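Local coordinates for protein Cag38821 (Sulfolobus islandicus rod-shaped virus 1, PDB 2X48) that is of unknown function but probably binds DNA through a helix-turn-helix formed by its last two helices, at residues His25-Lys29 / Met30-Val34; Ser44-Lys47 / Val48-Tyr51. One frame throughout, in Å; residues are numbered along the deposited sequence. Where two conformers were deposited one is given.

Contact 1: His25-Lys29 / Met30-Val34; sequences HELAK and MGYTV
Leu-27 to Tyr-32 form a Schellman motif at the C-terminal end of helix 17-29, where Gly-31 turns to positive phi (87°) and two amides reach back into the last turn. Tyr-32 N donates to Leu-27 O at 3.0 Å, and the bond is nearly straight (166° at the hydrogen). Gly-31 N meets Ala-28 O at 2.8 Å from well above the carbonyl plane, while Met-30 N still keeps the helical bond to Glu-26 O, 3.0 Å long. A water lies between Ala-28 O and Tyr-32 O and donates to both, joining the helix end to the departing chain.

Among the side chains, Leu-27 and Tyr-32 carry the apolar part. With its CG beside the backbone N (chi1 -75°), Tyr-32 turns a ring edge to Leu-27 O, which lies near the ring plane, 3.3 Å from CD1. The Leu-27 methyl CD2 sits well off that plane, displaced beyond the CD1/CE1 rim and 4.1 Å from Tyr-32 CD1. Glu-26 points its OE2 to Tyr-12 OH instead.

Leu-27 O and Ala-28 O are thus satisfied by amides of the turn, the latter also by the water, while the Leu-27/Tyr-32 pair packs the helix end against Ile-37 and Val-7.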
# COMPACT_ATOMS: atom_id res chain seq x y z
N HIS A 25 4.14 -3.21 -1.62
CA HIS A 25 4.87 -4.24 -2.39
C HIS A 25 3.93 -5.24 -3.04
O HIS A 25 4.14 -5.60 -4.20
CB HIS A 25 5.88 -5.01 -1.53
CG HIS A 25 7.10 -4.23 -1.14
ND1 HIS A 25 7.96 -4.64 -0.15
CD2 HIS A 25 7.60 -3.06 -1.61
CE1 HIS A 25 8.94 -3.76 -0.03
NE2 HIS A 25 8.74 -2.79 -0.91
N GLU A 26 2.92 -5.70 -2.30
CA GLU A 26 1.95 -6.66 -2.85
C GLU A 26 1.13 -6.06 -3.99
O GLU A 26 0.89 -6.70 -5.00
CB GLU A 26 0.99 -7.21 -1.79
CG GLU A 26 1.46 -8.51 -1.11
CD GLU A 26 0.33 -9.50 -0.79
OE1 GLU A 26 0.58 -10.36 0.09
OE2 GLU A 26 -0.77 -9.45 -1.40
N LEU A 27 0.70 -4.83 -3.81
CA LEU A 27 -0.18 -4.22 -4.80
C LEU A 27 0.58 -3.95 -6.10
O LEU A 27 0.03 -4.11 -7.20
CB LEU A 27 -0.84 -2.96 -4.23
CG LEU A 27 -1.77 -3.20 -3.04
CD1 LEU A 27 -2.22 -1.87 -2.42
CD2 LEU A 27 -2.99 -4.05 -3.43
N ALA A 28 1.84 -3.55 -5.97
CA ALA A 28 2.69 -3.34 -7.14
C ALA A 28 2.83 -4.62 -7.94
O ALA A 28 2.65 -4.63 -9.16
CB ALA A 28 4.08 -2.83 -6.71
N LYS A 29 3.15 -5.70 -7.25
CA LYS A 29 3.28 -7.02 -7.88
C LYS A 29 1.97 -7.43 -8.57
O LYS A 29 2.00 -8.13 -9.58
CB LYS A 29 3.70 -8.09 -6.86
CG LYS A 29 5.18 -8.03 -6.41
CD LYS A 29 5.51 -9.18 -5.46
CE LYS A 29 6.99 -9.25 -5.10
NZ LYS A 29 7.35 -8.37 -3.94
N MET A 30 0.83 -7.01 -8.03
CA MET A 30 -0.50 -7.26 -8.61
C MET A 30 -0.81 -6.29 -9.75
O MET A 30 -1.89 -6.33 -10.32
CB MET A 30 -1.59 -7.12 -7.55
CG MET A 30 -1.62 -8.21 -6.48
SD MET A 30 -3.04 -8.00 -5.38
CE MET A 30 -4.39 -8.28 -6.52
N GLY A 31 0.12 -5.39 -10.04
CA GLY A 31 0.00 -4.51 -11.21
C GLY A 31 -0.76 -3.22 -11.01
O GLY A 31 -1.24 -2.64 -11.97
N TYR A 32 -0.86 -2.77 -9.76
CA TYR A 32 -1.51 -1.51 -9.46
C TYR A 32 -0.50 -0.38 -9.72
O TYR A 32 0.68 -0.57 -9.52
CB TYR A 32 -2.04 -1.49 -8.02
CG TYR A 32 -3.29 -2.32 -7.85
CD1 TYR A 32 -3.21 -3.65 -7.48
CD2 TYR A 32 -4.54 -1.80 -8.11
CE1 TYR A 32 -4.35 -4.44 -7.35
CE2 TYR A 32 -5.70 -2.58 -7.99
CZ TYR A 32 -5.59 -3.90 -7.60
OH TYR A 32 -6.72 -4.69 -7.47
N THR A 33 -0.97 0.76 -10.20
CA THR A 33 -0.10 1.90 -10.45
C THR A 33 0.24 2.59 -9.14
O THR A 33 -0.38 2.32 -8.12
CB THR A 33 -0.79 2.91 -11.36
OG1 THR A 33 -1.96 3.41 -10.70
CG2 THR A 33 -1.18 2.25 -12.69
N VAL A 34 1.23 3.47 -9.17
CA VAL A 34 1.63 4.26 -8.01
C VAL A 34 0.48 5.17 -7.54
O VAL A 34 0.25 5.33 -6.34
CB VAL A 34 2.87 5.12 -8.33
CG1 VAL A 34 3.19 6.08 -7.20
CG2 VAL A 34 4.07 4.22 -8.62
O HOH W 1 2.75 -2.27 -10.62

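Contact 2: Ser44-Lys47 / Val48-Tyr51; sequences SERK and VRRY
Ser-44 and Val-48 begin the run of backbone hydrogen bonds that builds the first turns of helix 45-52, probably the recognition helix of a helix-turn-helix. Val-48 N donates to Ser-44 O at 3.2 Å, and the amides of Arg-49, Arg-50 and Tyr-51 follow in the same i to i+4 pattern. Ser-44 is the N-cap: its OG takes a weak bond from Lys-47 N, 3.3 Å away.

Lys-47 O, which accepts from Tyr-51 N, also lies over one face of the Tyr-51 ring, 3.1 Å from its plane and displaced toward the rim.

The basic groups form a third class. The guanidinium of Arg-49 folds back at chi3 (-54°) and places a face over Arg-46 CA; its NH1 lies 3.6 Å from Arg-46 NH1, and the two guanidinium planes stand 70° apart. Lys-47 NZ comes to the edge of the Arg-50 guanidinium, 3.4 Å from NH1. Such a basic cluster would suit an anionic partner, though Glu-17 offers Lys-47 a long, weak ion pair.

Val-48 packs against Ile-37 and Ala-38 of helix 34-41, while Tyr-51 lies on Leu-20, Val-21 and Ala-24 of helix 17-29 and bonds through OH to Glu-17.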
# COMPACT_ATOMS: atom_id res chain seq x y z
N SER A 44 0.95 9.65 -0.03
CA SER A 44 1.28 10.33 -1.27
C SER A 44 1.99 9.39 -2.23
O SER A 44 2.48 8.33 -1.85
CB SER A 44 2.15 11.56 -1.00
OG SER A 44 3.42 11.18 -0.51
N GLU A 45 2.05 9.80 -3.50
CA GLU A 45 2.76 9.05 -4.52
C GLU A 45 4.27 9.00 -4.23
O GLU A 45 4.93 8.02 -4.55
CB GLU A 45 2.48 9.63 -5.91
CG GLU A 45 1.01 9.50 -6.33
CD GLU A 45 0.76 9.84 -7.80
OE1 GLU A 45 1.49 9.33 -8.67
OE2 GLU A 45 -0.20 10.60 -8.07
N ARG A 46 4.79 10.04 -3.60
CA ARG A 46 6.20 10.08 -3.20
C ARG A 46 6.54 9.00 -2.17
O ARG A 46 7.54 8.30 -2.31
CB ARG A 46 6.58 11.46 -2.68
CG ARG A 46 6.59 12.49 -3.77
CD ARG A 46 6.73 13.91 -3.24
NE ARG A 46 8.04 14.18 -2.65
CZ ARG A 46 9.16 14.37 -3.35
NH1 ARG A 46 9.18 14.29 -4.68
NH2 ARG A 46 10.30 14.63 -2.70
N LYS A 47 5.70 8.88 -1.13
CA LYS A 47 5.86 7.82 -0.13
C LYS A 47 5.84 6.43 -0.78
O LYS A 47 6.69 5.58 -0.48
CB LYS A 47 4.76 7.91 0.93
CG LYS A 47 5.00 8.93 2.02
CD LYS A 47 5.97 8.42 3.07
CE LYS A 47 6.10 9.38 4.22
NZ LYS A 47 7.18 8.99 5.17
N VAL A 48 4.88 6.22 -1.67
CA VAL A 48 4.76 4.95 -2.39
C VAL A 48 6.01 4.66 -3.24
O VAL A 48 6.47 3.53 -3.27
CB VAL A 48 3.51 4.90 -3.30
CG1 VAL A 48 3.46 3.57 -4.06
CG2 VAL A 48 2.23 5.11 -2.48
N ARG A 49 6.56 5.67 -3.91
CA ARG A 49 7.78 5.48 -4.69
C ARG A 49 8.93 5.04 -3.78
O ARG A 49 9.65 4.10 -4.11
CB ARG A 49 8.14 6.73 -5.51
CG ARG A 49 7.13 7.07 -6.61
CD ARG A 49 7.69 7.92 -7.75
NE ARG A 49 8.34 9.16 -7.29
CZ ARG A 49 7.71 10.30 -6.98
NH1 ARG A 49 8.42 11.35 -6.58
NH2 ARG A 49 6.38 10.39 -7.06
N ARG A 50 9.07 5.69 -2.63
CA ARG A 50 10.04 5.27 -1.60
C ARG A 50 9.81 3.83 -1.18
O ARG A 50 10.76 3.07 -1.00
CB ARG A 50 9.91 6.12 -0.33
CG ARG A 50 10.36 7.55 -0.44
CD ARG A 50 9.89 8.34 0.80
NE ARG A 50 10.74 9.47 1.14
CZ ARG A 50 10.49 10.34 2.12
NH1 ARG A 50 9.38 10.21 2.86
NH2 ARG A 50 11.33 11.35 2.36
N TYR A 51 8.55 3.47 -0.97
CA TYR A 51 8.21 2.13 -0.51
C TYR A 51 8.63 1.07 -1.51
O TYR A 51 9.18 0.05 -1.12
CB TYR A 51 6.71 2.00 -0.24
CG TYR A 51 6.16 2.80 0.94
CD1 TYR A 51 7.01 3.39 1.89
CD2 TYR A 51 4.79 2.92 1.11
CE1 TYR A 51 6.49 4.09 2.96
CE2 TYR A 51 4.26 3.62 2.18
CZ TYR A 51 5.12 4.21 3.10
OH TYR A 51 4.59 4.90 4.16

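Overall arrangement
After the N-terminal hairpin of strands 3-7 and 10-14, the chain runs through helix 17-29 into contact 1, which closes the turn leading to helix 34-41. Contact 2 opens later, at the start of helix 45-52, so the two are in series and neither nests in nor crosses the other. Their centres are about 12 Å apart, yet they touch: His-25 NE2 probably hydrogen-bonds to Tyr-51 O, joining helices 17-29 and 45-52, and Val-34 CG1 packs on Val-48 CG1, joining 34-41 to 45-52. Contact 1 also reaches helix 34-41 and strand 3-7 through Leu-27 and Tyr-32. Contact 2 lies on the probable recognition helix, whose exposed arginines would suit a DNA backbone.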